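Local coordinates for protein TqaA (Penicillium aethiopicum, PDB 5DLK) that is a fungal nonribosomal peptide synthetase, represented here by its terminal condensation-like domain, which probably closes the carrier-bound peptide into a macrocycle, at residues F231-A239 / N329-F337; G307-L315 / Y357-H365. All blocks are in the same frame, centred on the assembly; numbering follows the deposited sequence. Where two conformers were deposited one is given.

Contact 1 of 2, residues F231-A239 / N329-F337; sequences FWRHYLDGA and NFVPLRVTF
With CG anti to the backbone N in both residues (chi1 -178° in Tyr235, -179° in Arg334), the ring of Tyr235 and the extended chain of Arg334 run past each other in opposite directions, each reaching the other's backbone. The tyrosine hydroxyl takes the N-H of Arg334 in an almost straight bond, OH to N 3.0 Å, and is also bonded to Gln356 O. A long, flat-ended arginine suits the return path: its NH1 donates to Tyr235 O (2.9 Å) and to Asp237 O (2.8 Å), both in the guanidinium plane, so one nitrogen ties down two carbonyls beside the Leu236-Ala239 type II turn. Ala239, small enough to fit over the guanidinium, covers one face with its CB 3.7 Å from CZ of Arg334, while Gly238 accepts the positive phi of the turn. NH2 also has a salt bridge to Asp303. Two residues earlier in the strand, Pro332 packs its CD 4.0 Å from CZ3 of Trp232 and its CB 4.1 Å from CD2 of Leu236. The contact thus seats the C-terminal end of helix 227-235 on strand 329-336, an outermost strand of the six-stranded sheet, with helix 368-375 packing against Trp232, Leu236 and Pro332.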
loop_
_atom_site.group_PDB
_atom_site.type_symbol
_atom_site.label_atom_id
_atom_site.label_comp_id
_atom_site.label_asym_id
_atom_site.label_seq_id
_atom_site.Cartn_x
_atom_site.Cartn_y
_atom_site.Cartn_z
ATOM N N PHE A 231 14.626 20.611 -1.019
ATOM C CA PHE A 231 14.236 20.073 -2.320
ATOM C C PHE A 231 12.756 20.304 -2.586
ATOM O O PHE A 231 12.395 20.795 -3.650
ATOM C CB PHE A 231 14.520 18.572 -2.444
ATOM C CG PHE A 231 13.812 17.940 -3.619
ATOM C CD1 PHE A 231 12.605 17.252 -3.424
ATOM C CD2 PHE A 231 14.312 18.081 -4.909
ATOM C CE1 PHE A 231 11.917 16.698 -4.503
ATOM C CE2 PHE A 231 13.635 17.522 -6.010
ATOM C CZ PHE A 231 12.427 16.821 -5.790
ATOM N N TRP A 232 11.892 19.925 -1.644
ATOM C CA TRP A 232 10.456 20.038 -1.926
ATOM C C TRP A 232 10.047 21.499 -2.100
ATOM O O TRP A 232 9.196 21.793 -2.917
ATOM C CB TRP A 232 9.623 19.361 -0.836
ATOM C CG TRP A 232 9.623 17.848 -0.965
ATOM C CD1 TRP A 232 10.257 16.932 -0.150
ATOM C CD2 TRP A 232 8.978 17.083 -2.000
ATOM N NE1 TRP A 232 10.026 15.648 -0.611
ATOM C CE2 TRP A 232 9.248 15.714 -1.742
ATOM C CE3 TRP A 232 8.189 17.424 -3.105
ATOM C CZ2 TRP A 232 8.769 14.692 -2.559
ATOM C CZ3 TRP A 232 7.705 16.401 -3.918
ATOM C CH2 TRP A 232 7.996 15.054 -3.635
ATOM N N ARG A 233 10.650 22.417 -1.335
ATOM C CA ARG A 233 10.353 23.836 -1.528
ATOM C C ARG A 233 10.700 24.290 -2.944
ATOM O O ARG A 233 9.940 25.021 -3.571
ATOM C CB ARG A 233 11.113 24.701 -0.504
ATOM C CG ARG A 233 10.965 26.192 -0.761
ATOM C CD ARG A 233 11.227 27.011 0.498
ATOM N NE ARG A 233 9.969 27.237 1.208
ATOM C CZ ARG A 233 9.719 26.785 2.425
ATOM N NH1 ARG A 233 10.653 26.095 3.061
ATOM N NH2 ARG A 233 8.542 27.017 3.003
ATOM N N HIS A 234 11.842 23.838 -3.441
ATOM C CA HIS A 234 12.300 24.207 -4.784
ATOM C C HIS A 234 11.379 23.574 -5.848
ATOM O O HIS A 234 10.950 24.216 -6.804
ATOM C CB HIS A 234 13.740 23.745 -4.970
ATOM C CG HIS A 234 14.368 24.183 -6.254
ATOM N ND1 HIS A 234 14.844 25.461 -6.450
ATOM C CD2 HIS A 234 14.629 23.504 -7.397
ATOM C CE1 HIS A 234 15.360 25.555 -7.665
ATOM N NE2 HIS A 234 15.237 24.383 -8.262
ATOM N N TYR A 235 11.082 22.298 -5.638
ATOM C CA TYR A 235 10.280 21.520 -6.582
ATOM C C TYR A 235 8.878 22.090 -6.739
ATOM O O TYR A 235 8.316 22.094 -7.850
ATOM C CB TYR A 235 10.217 20.064 -6.080
ATOM C CG TYR A 235 9.471 19.081 -6.943
ATOM C CD1 TYR A 235 10.129 18.364 -7.940
ATOM C CD2 TYR A 235 8.116 18.829 -6.723
ATOM C CE1 TYR A 235 9.453 17.415 -8.700
ATOM C CE2 TYR A 235 7.427 17.896 -7.496
ATOM C CZ TYR A 235 8.101 17.202 -8.482
ATOM O OH TYR A 235 7.425 16.280 -9.261
ATOM N N LEU A 236 8.312 22.564 -5.624
ATOM C CA LEU A 236 6.936 23.037 -5.602
ATOM C C LEU A 236 6.829 24.554 -5.720
ATOM O O LEU A 236 5.739 25.113 -5.682
ATOM C CB LEU A 236 6.236 22.575 -4.309
ATOM C CG LEU A 236 5.997 21.065 -4.208
ATOM C CD1 LEU A 236 5.475 20.703 -2.806
ATOM C CD2 LEU A 236 5.018 20.556 -5.307
ATOM N N ASP A 237 7.964 25.217 -5.898
ATOM C CA ASP A 237 7.966 26.668 -5.948
ATOM C C ASP A 237 7.116 27.195 -7.108
ATOM O O ASP A 237 7.352 26.852 -8.271
ATOM C CB ASP A 237 9.398 27.174 -6.080
ATOM C CG ASP A 237 9.466 28.672 -6.203
ATOM O OD1 ASP A 237 8.916 29.356 -5.322
ATOM O OD2 ASP A 237 10.055 29.158 -7.189
ATOM N N GLY A 238 6.130 28.025 -6.774
ATOM C CA GLY A 238 5.212 28.574 -7.752
ATOM C C GLY A 238 4.060 27.657 -8.146
ATOM O O GLY A 238 3.212 28.041 -8.956
ATOM N N ALA A 239 4.009 26.448 -7.591
ATOM C CA ALA A 239 2.935 25.527 -7.978
ATOM C C ALA A 239 1.607 25.920 -7.340
ATOM O O ALA A 239 1.581 26.432 -6.230
ATOM C CB ALA A 239 3.299 24.084 -7.593
ATOM N N ASN A 329 4.396 5.777 0.017
ATOM C CA ASN A 329 4.076 7.150 0.320
ATOM C C ASN A 329 3.248 7.737 -0.806
ATOM O O ASN A 329 3.348 7.291 -1.951
ATOM C CB ASN A 329 5.354 7.970 0.545
ATOM C CG ASN A 329 5.108 9.172 1.406
ATOM O OD1 ASN A 329 4.009 9.356 1.916
ATOM N ND2 ASN A 329 6.127 10.009 1.577
ATOM N N PHE A 330 2.417 8.712 -0.470
ATOM C CA PHE A 330 1.616 9.416 -1.470
ATOM C C PHE A 330 2.109 10.856 -1.490
ATOM O O PHE A 330 1.945 11.574 -0.502
ATOM C CB PHE A 330 0.150 9.325 -1.124
ATOM C CG PHE A 330 -0.254 7.935 -0.710
ATOM C CD1 PHE A 330 -0.325 6.920 -1.658
ATOM C CD2 PHE A 330 -0.495 7.637 0.628
ATOM C CE1 PHE A 330 -0.693 5.620 -1.292
ATOM C CE2 PHE A 330 -0.858 6.329 1.008
ATOM C CZ PHE A 330 -0.944 5.332 0.035
ATOM N N VAL A 331 2.765 11.240 -2.582
ATOM C CA VAL A 331 3.470 12.538 -2.622
ATOM C C VAL A 331 3.085 13.311 -3.887
ATOM O O VAL A 331 2.551 12.726 -4.848
ATOM C CB VAL A 331 5.006 12.353 -2.562
ATOM C CG1 VAL A 331 5.438 11.614 -1.265
ATOM C CG2 VAL A 331 5.529 11.652 -3.829
ATOM N N PRO A 332 3.330 14.631 -3.901
ATOM C CA PRO A 332 3.011 15.429 -5.090
ATOM C C PRO A 332 3.907 15.133 -6.278
ATOM O O PRO A 332 5.124 14.986 -6.159
ATOM C CB PRO A 332 3.248 16.881 -4.621
ATOM C CG PRO A 332 3.436 16.795 -3.122
ATOM C CD PRO A 332 3.987 15.456 -2.867
ATOM N N LEU A 333 3.271 15.062 -7.441
ATOM C CA LEU A 333 3.961 14.987 -8.707
ATOM C C LEU A 333 3.566 16.234 -9.466
ATOM O O LEU A 333 2.377 16.491 -9.659
ATOM C CB LEU A 333 3.551 13.721 -9.486
ATOM C CG LEU A 333 4.230 13.596 -10.853
ATOM C CD1 LEU A 333 5.754 13.508 -10.683
ATOM C CD2 LEU A 333 3.671 12.362 -11.574
ATOM N N ARG A 334 4.559 17.017 -9.873
ATOM C CA ARG A 334 4.313 18.242 -10.620
ATOM C C ARG A 334 4.736 18.078 -12.067
ATOM O O ARG A 334 5.860 17.630 -12.340
ATOM C CB ARG A 334 5.093 19.407 -9.987
ATOM C CG ARG A 334 4.858 20.738 -10.699
ATOM C CD ARG A 334 5.687 21.835 -10.034
ATOM N NE ARG A 334 5.349 23.149 -10.575
ATOM C CZ ARG A 334 5.905 24.275 -10.148
ATOM N NH1 ARG A 334 6.813 24.229 -9.181
ATOM N NH2 ARG A 334 5.547 25.440 -10.682
ATOM N N VAL A 335 3.861 18.457 -12.984
ATOM C CA VAL A 335 4.176 18.401 -14.408
ATOM C C VAL A 335 3.933 19.779 -15.001
ATOM O O VAL A 335 2.823 20.318 -14.927
ATOM C CB VAL A 335 3.340 17.323 -15.136
ATOM C CG1 VAL A 335 3.641 17.311 -16.641
ATOM C CG2 VAL A 335 3.598 15.964 -14.503
ATOM N N THR A 336 4.976 20.337 -15.604
ATOM C CA THR A 336 4.908 21.704 -16.102
ATOM C C THR A 336 5.148 21.694 -17.601
ATOM O O THR A 336 6.232 21.300 -18.057
ATOM C CB THR A 336 5.937 22.611 -15.444
ATOM O OG1 THR A 336 7.228 22.303 -15.976
ATOM C CG2 THR A 336 5.953 22.410 -13.942
ATOM N N PHE A 337 4.151 22.157 -18.336
ATOM C CA PHE A 337 4.187 22.207 -19.799
ATOM C C PHE A 337 4.719 23.547 -20.270
ATOM O O PHE A 337 4.391 24.568 -19.683
ATOM C CB PHE A 337 2.787 22.017 -20.373
ATOM C CG PHE A 337 2.138 20.717 -19.999
ATOM C CD1 PHE A 337 1.536 20.548 -18.752
ATOM C CD2 PHE A 337 2.076 19.680 -20.929
ATOM C CE1 PHE A 337 0.911 19.352 -18.420
ATOM C CE2 PHE A 337 1.459 18.481 -20.606
ATOM C CZ PHE A 337 0.869 18.318 -19.345
#

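Contact 2 of 2, residues G307-L315 / Y357-H365; sequences GHTVNGRNL and YTRALSHEH
At the end of strand 303-310 the chain enters an Asx turn, in which OD1 of Asn311 accepts the backbone N-H of Arg313; this turn belongs to the phosphopantetheine-binding region, and Glu364 reaches into it. CG of Glu364 lies between its backbone N and carbonyl carbon (chi1 71°), and the extended chain beyond carries the carboxylate past Val310 to the turn. There OE2 accepts an N-H from ND2 of Asn314 at 2.7 Å, from above the carboxylate plane, and a weaker one from N of Gly312 at 3.1 Å. Glycine suits this position, where phi is positive. OE1 lies 3.4 Å from CB of Val310 and accepts from a water that also bonds the hydroxyl of Tyr357, OH to water 2.8 Å. The compact, branched Val310 lies against both the acid and the ring, its CG1 4.0 Å from CE1 of Tyr357 at the ring's edge. CD2 of Leu315 sits over the centre of the His365 ring, a CH-pi contact. Asn311 and Tyr357 contact phosphopantetheine in another structure of this protein, though none is bound here; the buried carboxylate and its water thus join two parts of the arm-binding site of a condensation-type domain.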
loop_
_atom_site.group_PDB
_atom_site.type_symbol
_atom_site.label_atom_id
_atom_site.label_comp_id
_atom_site.label_asym_id
_atom_site.label_seq_id
_atom_site.Cartn_x
_atom_site.Cartn_y
_atom_site.Cartn_z
ATOM N N GLY A 307 -1.377 13.721 -6.943
ATOM C CA GLY A 307 -0.644 12.797 -6.090
ATOM C C GLY A 307 -0.249 11.535 -6.834
ATOM O O GLY A 307 -0.893 11.159 -7.825
ATOM N N HIS A 308 0.838 10.902 -6.402
ATOM C CA HIS A 308 1.147 9.570 -6.912
ATOM C C HIS A 308 1.840 8.753 -5.830
ATOM O O HIS A 308 2.363 9.295 -4.860
ATOM C CB HIS A 308 1.981 9.620 -8.209
ATOM C CG HIS A 308 3.443 9.893 -8.007
ATOM N ND1 HIS A 308 4.425 9.213 -8.696
ATOM C CD2 HIS A 308 4.088 10.794 -7.226
ATOM C CE1 HIS A 308 5.614 9.671 -8.338
ATOM N NE2 HIS A 308 5.436 10.624 -7.439
ATOM N N THR A 309 1.776 7.436 -5.982
ATOM C CA THR A 309 2.354 6.501 -5.029
ATOM C C THR A 309 3.800 6.182 -5.377
ATOM O O THR A 309 4.112 5.858 -6.529
ATOM C CB THR A 309 1.551 5.188 -4.989
ATOM O OG1 THR A 309 0.179 5.495 -4.757
ATOM C CG2 THR A 309 2.085 4.289 -3.885
ATOM N N VAL A 310 4.683 6.327 -4.384
ATOM C CA VAL A 310 6.080 5.945 -4.505
ATOM C C VAL A 310 6.342 4.811 -3.523
ATOM O O VAL A 310 5.610 4.659 -2.538
ATOM C CB VAL A 310 7.036 7.144 -4.222
ATOM C CG1 VAL A 310 6.794 8.262 -5.298
ATOM C CG2 VAL A 310 6.825 7.681 -2.802
ATOM N N ASN A 311 7.372 4.004 -3.762
ATOM C CA ASN A 311 7.501 2.807 -2.932
ATOM C C ASN A 311 8.233 3.053 -1.606
ATOM O O ASN A 311 8.132 2.238 -0.680
ATOM C CB ASN A 311 8.169 1.664 -3.723
ATOM C CG ASN A 311 9.582 2.000 -4.191
ATOM O OD1 ASN A 311 10.362 2.642 -3.485
ATOM N ND2 ASN A 311 9.918 1.546 -5.390
ATOM N N GLY A 312 8.923 4.189 -1.492
ATOM C CA GLY A 312 9.531 4.584 -0.226
ATOM C C GLY A 312 10.725 3.732 0.188
ATOM O O GLY A 312 11.111 3.709 1.363
ATOM N N ARG A 313 11.324 3.042 -0.774
ATOM C CA ARG A 313 12.411 2.121 -0.459
ATOM C C ARG A 313 13.706 2.540 -1.122
ATOM O O ARG A 313 14.527 1.712 -1.513
ATOM C CB ARG A 313 12.009 0.706 -0.866
ATOM C CG ARG A 313 10.701 0.338 -0.158
ATOM C CD ARG A 313 10.211 -1.085 -0.362
ATOM N NE ARG A 313 10.775 -1.970 0.645
ATOM C CZ ARG A 313 10.134 -2.488 1.693
ATOM N NH1 ARG A 313 8.847 -2.262 1.929
ATOM N NH2 ARG A 313 10.813 -3.264 2.506
ATOM N N ASN A 314 13.884 3.846 -1.248
ATOM C CA ASN A 314 15.123 4.359 -1.804
ATOM C C ASN A 314 16.037 4.902 -0.717
ATOM O O ASN A 314 17.109 5.418 -1.001
ATOM C CB ASN A 314 14.816 5.415 -2.866
ATOM C CG ASN A 314 14.092 4.816 -4.068
ATOM O OD1 ASN A 314 14.722 4.243 -4.955
ATOM N ND2 ASN A 314 12.759 4.912 -4.081
ATOM N N LEU A 315 15.619 4.763 0.533
ATOM C CA LEU A 315 16.484 5.070 1.672
ATOM C C LEU A 315 17.646 4.087 1.779
ATOM O O LEU A 315 17.450 2.876 1.707
ATOM C CB LEU A 315 15.689 5.038 2.975
ATOM C CG LEU A 315 15.016 6.312 3.469
ATOM C CD1 LEU A 315 14.357 6.029 4.806
ATOM C CD2 LEU A 315 16.026 7.435 3.610
ATOM N N TYR A 357 9.558 12.615 -11.424
ATOM C CA TYR A 357 9.591 11.553 -10.412
ATOM C C TYR A 357 11.023 11.283 -9.916
ATOM O O TYR A 357 11.257 11.199 -8.713
ATOM C CB TYR A 357 8.975 10.274 -10.997
ATOM C CG TYR A 357 9.355 9.002 -10.275
ATOM C CD1 TYR A 357 8.993 8.798 -8.943
ATOM C CD2 TYR A 357 10.035 7.990 -10.936
ATOM C CE1 TYR A 357 9.316 7.618 -8.281
ATOM C CE2 TYR A 357 10.371 6.817 -10.281
ATOM C CZ TYR A 357 10.016 6.639 -8.961
ATOM O OH TYR A 357 10.348 5.463 -8.319
ATOM N N THR A 358 11.973 11.145 -10.839
ATOM C CA THR A 358 13.306 10.678 -10.432
ATOM C C THR A 358 14.054 11.736 -9.640
ATOM O O THR A 358 14.893 11.389 -8.787
ATOM C CB THR A 358 14.155 10.215 -11.642
ATOM O OG1 THR A 358 14.378 11.289 -12.551
ATOM C CG2 THR A 358 13.463 9.066 -12.373
ATOM N N ARG A 359 13.734 13.010 -9.875
ATOM C CA ARG A 359 14.322 14.108 -9.068
ATOM C C ARG A 359 14.068 13.917 -7.562
ATOM O O ARG A 359 14.861 14.349 -6.702
ATOM C CB ARG A 359 13.734 15.460 -9.490
ATOM C CG ARG A 359 14.249 16.054 -10.789
ATOM C CD ARG A 359 13.443 17.318 -11.146
ATOM N NE ARG A 359 13.685 18.386 -10.164
ATOM C CZ ARG A 359 12.922 19.467 -9.992
ATOM N NH1 ARG A 359 11.836 19.661 -10.734
ATOM N NH2 ARG A 359 13.266 20.373 -9.060
ATOM N N ALA A 360 12.938 13.298 -7.241
ATOM C CA ALA A 360 12.493 13.246 -5.857
ATOM C C ALA A 360 12.881 11.954 -5.119
ATOM O O ALA A 360 12.523 11.788 -3.963
ATOM C CB ALA A 360 10.973 13.434 -5.793
ATOM N N LEU A 361 13.590 11.047 -5.784
ATOM C CA LEU A 361 13.836 9.719 -5.214
ATOM C C LEU A 361 14.455 9.747 -3.820
ATOM O O LEU A 361 14.002 9.022 -2.935
ATOM C CB LEU A 361 14.724 8.901 -6.142
ATOM C CG LEU A 361 13.985 8.288 -7.327
ATOM C CD1 LEU A 361 14.982 7.782 -8.364
ATOM C CD2 LEU A 361 13.052 7.172 -6.846
ATOM N N SER A 362 15.472 10.588 -3.617
ATOM C CA SER A 362 16.128 10.640 -2.309
ATOM C C SER A 362 15.324 11.454 -1.289
ATOM O O SER A 362 15.719 11.562 -0.120
ATOM C CB SER A 362 17.559 11.195 -2.438
ATOM O OG SER A 362 17.583 12.520 -2.928
ATOM N N HIS A 363 14.176 11.978 -1.710
ATOM C CA HIS A 363 13.387 12.871 -0.861
ATOM C C HIS A 363 11.950 12.399 -0.656
ATOM O O HIS A 363 11.161 13.059 0.022
ATOM C CB HIS A 363 13.378 14.276 -1.476
ATOM C CG HIS A 363 14.747 14.777 -1.831
ATOM N ND1 HIS A 363 15.725 14.998 -0.885
ATOM C CD2 HIS A 363 15.293 15.110 -3.026
ATOM C CE1 HIS A 363 16.821 15.438 -1.483
ATOM N NE2 HIS A 363 16.584 15.518 -2.785
ATOM N N GLU A 364 11.619 11.254 -1.241
ATOM C CA GLU A 364 10.226 10.829 -1.371
ATOM C C GLU A 364 9.650 10.158 -0.113
ATOM O O GLU A 364 8.459 9.829 -0.064
ATOM C CB GLU A 364 10.106 9.860 -2.552
ATOM C CG GLU A 364 10.753 8.523 -2.233
ATOM C CD GLU A 364 10.586 7.471 -3.312
ATOM O OE1 GLU A 364 10.374 7.818 -4.505
ATOM O OE2 GLU A 364 10.697 6.274 -2.948
ATOM N N HIS A 365 10.499 9.963 0.896
ATOM C CA HIS A 365 10.169 9.172 2.072
ATOM C C HIS A 365 9.567 9.953 3.241
ATOM O O HIS A 365 9.121 9.357 4.234
ATOM C CB HIS A 365 11.444 8.480 2.560
ATOM C CG HIS A 365 12.525 9.446 2.921
ATOM N ND1 HIS A 365 13.409 9.952 1.990
ATOM C CD2 HIS A 365 12.840 10.032 4.103
ATOM C CE1 HIS A 365 14.228 10.804 2.587
ATOM N NE2 HIS A 365 13.904 10.869 3.870
HETATM O O HOH W 1 10.003 5.457 -5.585
HETATM O O HOH W 2 16.872 8.420 0.334
#

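The two contacts lie about 12 Å apart between centres, on the same side of the chain's centre, and alternate along the chain: 231-239, 307-315, 329-337, then 357-365. Their strands, 303-310 and 329-336, are antiparallel neighbours in the six-stranded mixed sheet, paired through backbone hydrogen bonds of Val310 with Asn329 and His308 with Val331, and helix 346-358 follows the second strand. Two polar links connect them directly, Trp232 NE1 to His363 O and Asn329 ND2 to Glu364 O, while the ring of Phe231 stacks on that of His363. The 357-365 segment is therefore held both by helix 227-235 and by the sheet, so the packing of contact 1 is continuous with the phosphopantetheine-binding region at contact 2.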